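Side-chain contacts in 2''-aminoglycoside nucleotidyltransferase (Klebsiella pneumoniae, PDB 4WQK), which transfers a nucleotide to the 2''-hydroxyl group of kanamycin, gentamicin, tobramycin and related aminoglycosides, making bacteria resistant to them: residues D18-P23 with E59-M64; E53-L58 with M70-Y75; W131-Y136 with I150-L155. All blocks are in the same frame, centred on the assembly; numbering follows the deposited sequence.

How the contacts relate
Contacts 1 and 2 share helix 55-64 in the N-terminal domain, and their centres are 13 Å apart. Arg54 joins them. Arg54 NH1 probably hydrogen-bonds to Asn21 O at 2.8 Å. Arg54 NH2 probably does so to Arg20 O at 3.0 Å, and Arg54 NE packs 3.5 Å from Leu22 CD1. Contact 3 belongs to the C-terminal domain, across the centre of the chain; its centre lies 29 Å from that of contact 1 and 24 Å from contact 2's. Magnesium ligands lie near contacts 2 and 3: the side chain of Arg55 is about 10 Å from that of Asp87, and Tyr133's about 9 Å from that of Asp47. Contact 1 is remote.

Contact 1 of 3, residues D18-P23 with E59-M64; sequences DERNLP and EAIVEM
The flat guanidinium of Arg20 lies obliquely against the flank of helix 55-64, with two apolar groups beside it. Its NH2 comes 3.6 Å from Ala60 CB, and its NE 3.7 Å from Ile61 CG1; both are van der Waals approaches to apolar carbons. The charged end thus lies at a slant beside the methyl of Ala60, while the stem runs along Ile61. CD of Arg20 is 3.8 Å from Ile61 CG1, and the two side chains run alongside, each pointing toward the other's backbone. Arg20 reaches this far because CG is anti to the carbonyl carbon (chi1 -67°) and the chain then runs extended from CG to NE.

Deeper in, the aliphatic part continues. Leu22 CD2 meets Ile61 CD1 at 3.9 Å, with the two side chains at a slant to each other, and Arg20 CD lies equally far from the same Ile61 methyl. CD1 of Ile61 is thus touched by both residues, and its side chain also packs on Ala16 and Ala17 of helix 5-19. Leu22 and Ile61 are buried, whereas Arg20 and Ala60 remain partly exposed, so the contact grades from an oily interior to a charged border.

The turn that sets Arg20 and Leu22 on this side follows directly from the end of helix 5-19. Arg20 is the first residue to leave helical geometry, and Asn21, with positive phi, donates its N-H to Asp18 O (N to O 3.0 Å), while Leu22 N bonds to Ala17 O: a Schellman motif, here closing a helix that packs against helix 55-64 in the nucleotidyltransferase-fold domain.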
loop_
_atom_site.group_PDB
_atom_site.type_symbol
_atom_site.label_atom_id
_atom_site.label_comp_id
_atom_site.label_asym_id
_atom_site.label_seq_id
_atom_site.Cartn_x
_atom_site.Cartn_y
_atom_site.Cartn_z
ATOM N N ASP A 18 -8.184 3.906 14.001
ATOM C CA ASP A 18 -9.417 4.686 14.058
ATOM C C ASP A 18 -9.581 5.358 15.439
ATOM O O ASP A 18 -10.029 6.498 15.544
ATOM C CB ASP A 18 -10.640 3.809 13.771
ATOM C CG ASP A 18 -10.821 3.460 12.257
ATOM O OD1 ASP A 18 -10.032 3.924 11.399
ATOM O OD2 ASP A 18 -11.862 2.766 11.975
ATOM N N GLU A 19 -9.296 4.606 16.514
ATOM C CA GLU A 19 -9.482 5.113 17.887
ATOM C C GLU A 19 -8.573 6.339 18.111
ATOM O O GLU A 19 -8.958 7.279 18.843
ATOM C CB GLU A 19 -9.202 4.015 18.910
ATOM C CG GLU A 19 -9.350 4.468 20.354
ATOM C CD GLU A 19 -9.469 3.293 21.327
ATOM O OE1 GLU A 19 -9.099 2.155 20.950
ATOM O OE2 GLU A 19 -9.928 3.512 22.465
ATOM N N ARG A 20 -7.411 6.320 17.474
ATOM C CA ARG A 20 -6.428 7.397 17.557
ATOM C C ARG A 20 -6.647 8.493 16.487
ATOM O O ARG A 20 -5.794 9.414 16.355
ATOM C CB ARG A 20 -5.011 6.816 17.412
ATOM C CG ARG A 20 -4.576 5.919 18.576
ATOM C CD ARG A 20 -3.266 5.188 18.236
ATOM N NE ARG A 20 -2.716 4.412 19.353
ATOM C CZ ARG A 20 -1.754 4.829 20.180
ATOM N NH1 ARG A 20 -1.210 6.038 20.042
ATOM N NH2 ARG A 20 -1.332 4.024 21.156
ATOM N N ASN A 21 -7.743 8.402 15.716
ATOM C CA ASN A 21 -7.952 9.331 14.604
ATOM C C ASN A 21 -6.757 9.402 13.652
ATOM O O ASN A 21 -6.401 10.497 13.154
ATOM C CB ASN A 21 -8.277 10.711 15.179
ATOM C CG ASN A 21 -9.388 10.642 16.188
ATOM O OD1 ASN A 21 -9.239 11.070 17.338
ATOM N ND2 ASN A 21 -10.505 10.056 15.777
ATOM N N LEU A 22 -6.155 8.235 13.396
ATOM C CA LEU A 22 -4.941 8.086 12.591
ATOM C C LEU A 22 -5.331 7.408 11.292
ATOM O O LEU A 22 -5.700 6.226 11.311
ATOM C CB LEU A 22 -3.908 7.245 13.325
ATOM C CG LEU A 22 -2.671 6.971 12.491
ATOM C CD1 LEU A 22 -1.860 8.269 12.372
ATOM C CD2 LEU A 22 -1.867 5.858 13.187
ATOM N N PRO A 23 -5.379 8.153 10.184
ATOM C CA PRO A 23 -5.696 7.458 8.919
ATOM C C PRO A 23 -4.516 6.578 8.476
ATOM O O PRO A 23 -3.358 6.955 8.640
ATOM C CB PRO A 23 -5.939 8.613 7.935
ATOM C CG PRO A 23 -4.993 9.709 8.451
ATOM C CD PRO A 23 -5.044 9.579 9.993
ATOM N N GLU A 59 3.864 3.239 15.416
ATOM C CA GLU A 59 4.753 2.362 16.171
ATOM C C GLU A 59 4.072 1.963 17.500
ATOM O O GLU A 59 4.216 0.838 17.959
ATOM C CB GLU A 59 6.119 3.019 16.433
ATOM C CG GLU A 59 6.974 3.179 15.165
ATOM C CD GLU A 59 8.426 3.565 15.475
ATOM O OE1 GLU A 59 8.885 3.431 16.638
ATOM O OE2 GLU A 59 9.156 3.980 14.551
ATOM N N ALA A 60 3.319 2.879 18.094
ATOM C CA ALA A 60 2.637 2.553 19.342
ATOM C C ALA A 60 1.564 1.482 19.118
ATOM O O ALA A 60 1.375 0.617 19.983
ATOM C CB ALA A 60 2.026 3.825 19.974
ATOM N N ILE A 61 0.867 1.542 17.980
ATOM C CA ILE A 61 -0.111 0.510 17.658
ATOM C C ILE A 61 0.586 -0.844 17.540
ATOM O O ILE A 61 0.144 -1.846 18.131
ATOM C CB ILE A 61 -0.858 0.864 16.374
ATOM C CG1 ILE A 61 -1.806 2.053 16.643
ATOM C CG2 ILE A 61 -1.595 -0.362 15.809
ATOM C CD1 ILE A 61 -2.366 2.645 15.351
ATOM N N VAL A 62 1.706 -0.857 16.822
ATOM C CA VAL A 62 2.463 -2.096 16.646
ATOM C C VAL A 62 2.864 -2.687 17.990
ATOM O O VAL A 62 2.681 -3.882 18.240
ATOM C CB VAL A 62 3.727 -1.852 15.777
ATOM C CG1 VAL A 62 4.697 -3.048 15.823
ATOM C CG2 VAL A 62 3.327 -1.511 14.335
ATOM N N GLU A 63 3.416 -1.855 18.860
ATOM C CA GLU A 63 3.857 -2.319 20.177
ATOM C C GLU A 63 2.685 -2.811 21.021
ATOM O O GLU A 63 2.825 -3.780 21.765
ATOM C CB GLU A 63 4.614 -1.203 20.898
ATOM C CG GLU A 63 5.942 -0.877 20.206
ATOM C CD GLU A 63 6.569 0.425 20.676
ATOM O OE1 GLU A 63 6.361 0.805 21.852
ATOM O OE2 GLU A 63 7.277 1.070 19.862
ATOM N N MET A 64 1.547 -2.123 20.937
ATOM C CA MET A 64 0.392 -2.479 21.739
ATOM C C MET A 64 -0.115 -3.863 21.329
ATOM O O MET A 64 -0.616 -4.625 22.159
ATOM C CB MET A 64 -0.693 -1.409 21.567
ATOM C CG MET A 64 -1.830 -1.516 22.526
ATOM S SD MET A 64 -3.383 -1.422 21.684
ATOM C CE MET A 64 -3.299 -3.078 21.083
#

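Contact 2 of 3, residues E53-L58 with M70-Y75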
loop_
_atom_site.group_PDB
_atom_site.type_symbol
_atom_site.label_atom_id
_atom_site.label_comp_id
_atom_site.label_asym_id
_atom_site.label_seq_id
_atom_site.Cartn_x
_atom_site.Cartn_y
_atom_site.Cartn_z
ATOM N N GLU A 53 4.422 12.220 9.704
ATOM C CA GLU A 53 4.671 13.043 10.891
ATOM C C GLU A 53 3.996 12.414 12.132
ATOM O O GLU A 53 4.194 12.897 13.267
ATOM C CB GLU A 53 4.205 14.492 10.661
ATOM C CG GLU A 53 2.698 14.753 10.844
ATOM C CD GLU A 53 1.752 14.169 9.785
ATOM O OE1 GLU A 53 2.184 13.572 8.784
ATOM O OE2 GLU A 53 0.518 14.347 9.972
ATOM N N ARG A 54 3.238 11.329 11.924
ATOM C CA ARG A 54 2.616 10.590 13.014
ATOM C C ARG A 54 3.153 9.162 13.142
ATOM O O ARG A 54 2.475 8.272 13.696
ATOM C CB ARG A 54 1.086 10.578 12.815
ATOM C CG ARG A 54 0.559 11.995 12.779
ATOM C CD ARG A 54 -0.988 12.039 12.605
ATOM N NE ARG A 54 -1.684 11.444 13.745
ATOM C CZ ARG A 54 -3.015 11.280 13.810
ATOM N NH1 ARG A 54 -3.813 11.629 12.788
ATOM N NH2 ARG A 54 -3.570 10.774 14.912
ATOM N N ARG A 55 4.391 8.957 12.674
ATOM C CA ARG A 55 4.996 7.622 12.735
ATOM C C ARG A 55 4.957 7.014 14.149
ATOM O O ARG A 55 4.651 5.810 14.305
ATOM C CB ARG A 55 6.428 7.661 12.221
ATOM C CG ARG A 55 7.110 6.305 12.397
ATOM C CD ARG A 55 8.347 6.148 11.542
ATOM N NE ARG A 55 9.140 5.049 12.083
ATOM C CZ ARG A 55 10.216 4.533 11.499
ATOM N NH1 ARG A 55 10.632 4.982 10.314
ATOM N NH2 ARG A 55 10.876 3.555 12.106
ATOM N N GLY A 56 5.217 7.825 15.175
ATOM C CA GLY A 56 5.239 7.318 16.533
ATOM C C GLY A 56 3.923 6.656 16.940
ATOM O O GLY A 56 3.908 5.710 17.747
ATOM N N GLU A 57 2.809 7.145 16.379
ATOM C CA GLU A 57 1.505 6.592 16.732
ATOM C C GLU A 57 1.342 5.232 16.087
ATOM O O GLU A 57 0.765 4.327 16.705
ATOM C CB GLU A 57 0.371 7.528 16.310
ATOM C CG GLU A 57 0.441 8.889 17.049
ATOM C CD GLU A 57 -0.674 9.814 16.631
ATOM O OE1 GLU A 57 -1.844 9.369 16.749
ATOM O OE2 GLU A 57 -0.375 10.961 16.205
ATOM N N LEU A 58 1.822 5.070 14.848
ATOM C CA LEU A 58 1.781 3.737 14.241
ATOM C C LEU A 58 2.691 2.780 15.008
ATOM O O LEU A 58 2.292 1.633 15.270
ATOM C CB LEU A 58 2.155 3.799 12.762
ATOM C CG LEU A 58 2.192 2.438 12.072
ATOM C CD1 LEU A 58 0.858 1.733 12.154
ATOM C CD2 LEU A 58 2.620 2.619 10.587
ATOM N N MET A 70 11.265 -3.959 12.977
ATOM C CA MET A 70 12.295 -4.959 12.682
ATOM C C MET A 70 13.448 -4.454 11.808
ATOM O O MET A 70 14.573 -4.895 11.947
ATOM C CB MET A 70 11.625 -6.167 12.004
ATOM C CG MET A 70 12.572 -7.241 11.504
ATOM S SD MET A 70 11.715 -8.346 10.363
ATOM C CE MET A 70 12.155 -7.607 8.789
ATOM N N GLU A 71 13.151 -3.528 10.905
ATOM C CA GLU A 71 14.129 -3.122 9.905
ATOM C C GLU A 71 13.754 -1.712 9.492
ATOM O O GLU A 71 12.579 -1.405 9.272
ATOM C CB GLU A 71 14.113 -4.100 8.721
ATOM C CG GLU A 71 15.058 -3.798 7.588
ATOM C CD GLU A 71 15.275 -5.009 6.682
ATOM O OE1 GLU A 71 14.803 -6.112 7.049
ATOM O OE2 GLU A 71 15.927 -4.866 5.619
ATOM N N GLU A 72 14.748 -0.848 9.422
ATOM C CA GLU A 72 14.555 0.508 8.966
ATOM C C GLU A 72 14.964 0.519 7.503
ATOM O O GLU A 72 16.004 -0.001 7.166
ATOM C CB GLU A 72 15.409 1.469 9.799
ATOM C CG GLU A 72 15.178 2.918 9.532
ATOM C CD GLU A 72 13.801 3.369 9.998
ATOM O OE1 GLU A 72 13.279 2.776 10.961
ATOM O OE2 GLU A 72 13.251 4.291 9.362
ATOM N N LEU A 73 14.113 1.053 6.633
ATOM C CA LEU A 73 14.438 1.121 5.214
ATOM C C LEU A 73 14.723 2.562 4.833
ATOM O O LEU A 73 14.545 3.463 5.661
ATOM C CB LEU A 73 13.287 0.566 4.381
ATOM C CG LEU A 73 12.764 -0.788 4.864
ATOM C CD1 LEU A 73 11.364 -0.998 4.356
ATOM C CD2 LEU A 73 13.660 -1.898 4.400
ATOM N N ASP A 74 15.109 2.785 3.586
ATOM C CA ASP A 74 15.400 4.134 3.121
ATOM C C ASP A 74 14.134 4.973 3.187
ATOM O O ASP A 74 14.179 6.122 3.614
ATOM C CB ASP A 74 15.969 4.123 1.699
ATOM C CG ASP A 74 17.491 4.023 1.678
ATOM O OD1 ASP A 74 18.135 4.381 2.694
ATOM O OD2 ASP A 74 18.057 3.611 0.637
ATOM N N TYR A 75 13.006 4.370 2.813
ATOM C CA TYR A 75 11.725 5.085 2.753
ATOM C C TYR A 75 10.587 4.416 3.474
ATOM O O TYR A 75 9.485 4.387 2.948
ATOM C CB TYR A 75 11.299 5.288 1.305
ATOM C CG TYR A 75 12.243 6.163 0.552
ATOM C CD1 TYR A 75 12.199 7.545 0.701
ATOM C CD2 TYR A 75 13.200 5.618 -0.291
ATOM C CE1 TYR A 75 13.072 8.360 0.017
ATOM C CE2 TYR A 75 14.080 6.423 -0.976
ATOM C CZ TYR A 75 14.013 7.795 -0.821
ATOM O OH TYR A 75 14.888 8.600 -1.510
#
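Arg55 and Glu72 meet head-on, and almost everything in this contact is that one ion pair. Arg55 presents the end of its guanidinium: NH1 donates to Glu72 OE2 at 2.9 Å and NH2 to Glu72 OE1 at 2.8 Å. Both bonds are nearly straight, with N-H...O angles of 162° and 168°, and each oxygen accepts its N-H through the syn lone pair. The two planes are only 13° apart, so guanidinium and carboxylate form one nearly flat unit that restricts rotation of either group.

The two chains reach this point differently. Arg55 leaves the first turn of helix 55-64 with its CG anti to the backbone N and stays extended as far as NE. Glu72 starts with the same anti arrangement but bends at its second torsion, which swings the carboxylate off the strand toward the helix. The bridge thereby ties helix 55-64 to strand 68-73, the outer partner of the antiparallel hairpin with strand 76-81. Just before Glu72, Met70 and Glu71 both face Leu78 in a classic beta bulge.

On the helix side the grip is backed up. Arg55 NE forms a further salt bridge with Glu59 OE2, one turn along, and the side chain rests on Phe50 and Phe77 of the central sheet.

Glu72 is the exposed partner. Beyond the ion pair the contact is sparse, with the nearest CA atoms, those of Arg55 and Tyr75, 12.3 Å apart and 84 Å² buried between the segments. Away from the strand, Arg54 holds Glu57 side-on within the helical segment. NE donates to Glu57 OE2 at 2.8 Å from above the carboxylate plane, while NH2 reaches Glu57 OE1 at 2.9 Å on the syn side.

Contact 3 of 3, residues W131-Y136 with I150-L155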
loop_
_atom_site.group_PDB
_atom_site.type_symbol
_atom_site.label_atom_id
_atom_site.label_comp_id
_atom_site.label_asym_id
_atom_site.label_seq_id
_atom_site.Cartn_x
_atom_site.Cartn_y
_atom_site.Cartn_z
ATOM N N TRP A 131 1.996 2.623 -10.176
ATOM C CA TRP A 131 3.250 3.348 -10.176
ATOM C C TRP A 131 4.379 2.555 -9.494
ATOM O O TRP A 131 5.506 2.546 -9.979
ATOM C CB TRP A 131 3.044 4.681 -9.461
ATOM C CG TRP A 131 4.102 5.724 -9.605
ATOM C CD1 TRP A 131 5.049 6.075 -8.664
ATOM C CD2 TRP A 131 4.278 6.627 -10.705
ATOM N NE1 TRP A 131 5.792 7.138 -9.117
ATOM C CE2 TRP A 131 5.367 7.481 -10.381
ATOM C CE3 TRP A 131 3.647 6.791 -11.952
ATOM C CZ2 TRP A 131 5.795 8.489 -11.239
ATOM C CZ3 TRP A 131 4.073 7.772 -12.794
ATOM C CH2 TRP A 131 5.142 8.634 -12.438
ATOM N N ASP A 132 4.073 1.908 -8.368
ATOM C CA ASP A 132 5.115 1.135 -7.683
ATOM C C ASP A 132 5.608 -0.030 -8.500
ATOM O O ASP A 132 6.776 -0.430 -8.393
ATOM C CB ASP A 132 4.611 0.620 -6.333
ATOM C CG ASP A 132 5.171 1.423 -5.183
ATOM O OD1 ASP A 132 6.047 2.285 -5.433
ATOM O OD2 ASP A 132 4.718 1.227 -4.042
ATOM N N TYR A 133 4.739 -0.643 -9.310
ATOM C CA TYR A 133 5.217 -1.679 -10.204
ATOM C C TYR A 133 6.200 -1.139 -11.246
ATOM O O TYR A 133 7.063 -1.856 -11.719
ATOM C CB TYR A 133 4.078 -2.379 -10.956
ATOM C CG TYR A 133 3.302 -3.347 -10.103
ATOM C CD1 TYR A 133 3.756 -4.634 -9.876
ATOM C CD2 TYR A 133 2.097 -2.961 -9.534
ATOM C CE1 TYR A 133 3.009 -5.521 -9.061
ATOM C CE2 TYR A 133 1.351 -3.825 -8.746
ATOM C CZ TYR A 133 1.813 -5.091 -8.514
ATOM O OH TYR A 133 1.039 -5.907 -7.713
ATOM N N PHE A 134 6.083 0.137 -11.603
ATOM C CA PHE A 134 7.022 0.703 -12.545
ATOM C C PHE A 134 8.432 0.771 -11.948
ATOM O O PHE A 134 9.420 0.487 -12.638
ATOM C CB PHE A 134 6.574 2.098 -13.022
ATOM C CG PHE A 134 5.237 2.097 -13.739
ATOM C CD1 PHE A 134 4.748 0.954 -14.378
ATOM C CD2 PHE A 134 4.491 3.271 -13.787
ATOM C CE1 PHE A 134 3.505 0.991 -15.047
ATOM C CE2 PHE A 134 3.250 3.304 -14.457
ATOM C CZ PHE A 134 2.787 2.171 -15.095
ATOM N N TYR A 135 8.527 1.122 -10.662
ATOM C CA TYR A 135 9.848 1.050 -10.015
ATOM C C TYR A 135 10.390 -0.373 -10.008
ATOM O O TYR A 135 11.589 -0.592 -10.252
ATOM C CB TYR A 135 9.800 1.555 -8.581
ATOM C CG TYR A 135 9.500 3.016 -8.394
ATOM C CD1 TYR A 135 10.389 3.996 -8.846
ATOM C CD2 TYR A 135 8.352 3.404 -7.754
ATOM C CE1 TYR A 135 10.101 5.362 -8.633
ATOM C CE2 TYR A 135 8.061 4.727 -7.528
ATOM C CZ TYR A 135 8.923 5.706 -8.001
ATOM O OH TYR A 135 8.621 7.052 -7.771
ATOM N N TYR A 136 9.512 -1.329 -9.715
ATOM C CA TYR A 136 9.891 -2.730 -9.683
ATOM C C TYR A 136 10.419 -3.173 -11.058
ATOM O O TYR A 136 11.410 -3.922 -11.141
ATOM C CB TYR A 136 8.678 -3.555 -9.201
ATOM C CG TYR A 136 8.962 -5.029 -9.025
ATOM C CD1 TYR A 136 10.133 -5.464 -8.420
ATOM C CD2 TYR A 136 8.064 -5.984 -9.468
ATOM C CE1 TYR A 136 10.387 -6.820 -8.243
ATOM C CE2 TYR A 136 8.314 -7.345 -9.309
ATOM C CZ TYR A 136 9.481 -7.756 -8.702
ATOM O OH TYR A 136 9.755 -9.103 -8.542
ATOM N N ILE A 150 3.260 -10.597 -11.679
ATOM C CA ILE A 150 2.746 -10.412 -13.012
ATOM C C ILE A 150 1.215 -10.432 -12.932
ATOM O O ILE A 150 0.546 -9.560 -13.492
ATOM C CB ILE A 150 3.288 -11.497 -13.932
ATOM C CG1 ILE A 150 4.809 -11.358 -14.049
ATOM C CG2 ILE A 150 2.712 -11.352 -15.328
ATOM C CD1 ILE A 150 5.219 -10.169 -14.850
ATOM N N GLU A 151 0.660 -11.382 -12.196
ATOM C CA GLU A 151 -0.794 -11.488 -12.119
ATOM C C GLU A 151 -1.420 -10.312 -11.379
ATOM O O GLU A 151 -2.484 -9.823 -11.797
ATOM C CB GLU A 151 -1.202 -12.802 -11.450
ATOM C CG GLU A 151 -0.835 -14.003 -12.294
ATOM C CD GLU A 151 -1.207 -15.338 -11.659
ATOM O OE1 GLU A 151 -1.444 -15.376 -10.427
ATOM O OE2 GLU A 151 -1.256 -16.351 -12.397
ATOM N N SER A 152 -0.805 -9.863 -10.286
ATOM C CA SER A 152 -1.384 -8.761 -9.520
ATOM C C SER A 152 -1.311 -7.475 -10.350
ATOM O O SER A 152 -2.266 -6.680 -10.368
ATOM C CB SER A 152 -0.678 -8.585 -8.165
ATOM O OG SER A 152 -1.173 -9.483 -7.176
ATOM N N TYR A 153 -0.197 -7.280 -11.068
ATOM C CA TYR A 153 -0.078 -6.134 -11.970
ATOM C C TYR A 153 -1.167 -6.117 -13.021
ATOM O O TYR A 153 -1.822 -5.078 -13.214
ATOM C CB TYR A 153 1.288 -6.128 -12.660
ATOM C CG TYR A 153 1.501 -5.004 -13.657
ATOM C CD1 TYR A 153 1.698 -3.694 -13.225
ATOM C CD2 TYR A 153 1.476 -5.238 -15.024
ATOM C CE1 TYR A 153 1.896 -2.651 -14.120
ATOM C CE2 TYR A 153 1.664 -4.181 -15.933
ATOM C CZ TYR A 153 1.891 -2.909 -15.473
ATOM O OH TYR A 153 2.084 -1.874 -16.376
ATOM N N ARG A 154 -1.376 -7.246 -13.706
ATOM C CA ARG A 154 -2.373 -7.248 -14.766
ATOM C C ARG A 154 -3.766 -7.037 -14.198
ATOM O O ARG A 154 -4.564 -6.376 -14.833
ATOM C CB ARG A 154 -2.336 -8.520 -15.606
ATOM C CG ARG A 154 -1.205 -8.536 -16.605
ATOM C CD ARG A 154 -1.383 -9.790 -17.453
ATOM N NE ARG A 154 -0.070 -10.254 -17.957
ATOM C CZ ARG A 154 0.428 -10.113 -19.188
ATOM N NH1 ARG A 154 -0.274 -9.568 -20.151
ATOM N NH2 ARG A 154 1.633 -10.569 -19.454
ATOM N N LEU A 155 -4.029 -7.529 -12.996
ATOM C CA LEU A 155 -5.312 -7.266 -12.341
ATOM C C LEU A 155 -5.532 -5.779 -12.044
ATOM O O LEU A 155 -6.606 -5.235 -12.324
ATOM C CB LEU A 155 -5.379 -8.074 -11.070
ATOM C CG LEU A 155 -6.654 -8.064 -10.274
ATOM C CD1 LEU A 155 -7.857 -8.246 -11.225
ATOM C CD2 LEU A 155 -6.538 -9.226 -9.294
#
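Tyr153 turns its ring edge to the face of Tyr133 in an offset edge-to-face pair, with centroids 5.3 Å apart and planes at 64°. Tyr153 CD1 lies 3.5 Å from both CG and CB of Tyr133. Tyr153 CB sits over the same Tyr133 ring, 4.1 Å from the centroid and 13° off its normal, a CH-pi contact beside the aromatic one. Tyr153 CG is anti to the backbone N, which carries the ring past CB toward the base of Tyr133 and brings its hydroxyl to Phe134: OH lies 3.5 Å from Phe134 CE1, near the plane of that ring and at its edge. At the far end of Tyr133, OH approaches Ser152 CB at 3.2 Å in the conformer described.

Outside this first shell, Phe134 also meets Phe172 edge-to-face and packs on Leu168 and Arg169 of helix 162-176. Ser152 OG, in the same conformer, bonds to Arg41 NE. Tyr133 and Ser152 both also touch Ile32 of helix 28-36.

These side chains fill the interface between helices 126-139 and 147-160, whose short segments run roughly antiparallel at 143° with axes 11.0 Å apart. This is aromatic helix packing within the C-terminal domain, placed where it leans on the N-terminal domain that carries the magnesium ligands, in a two-domain enzyme that binds kanamycin in the cleft between them.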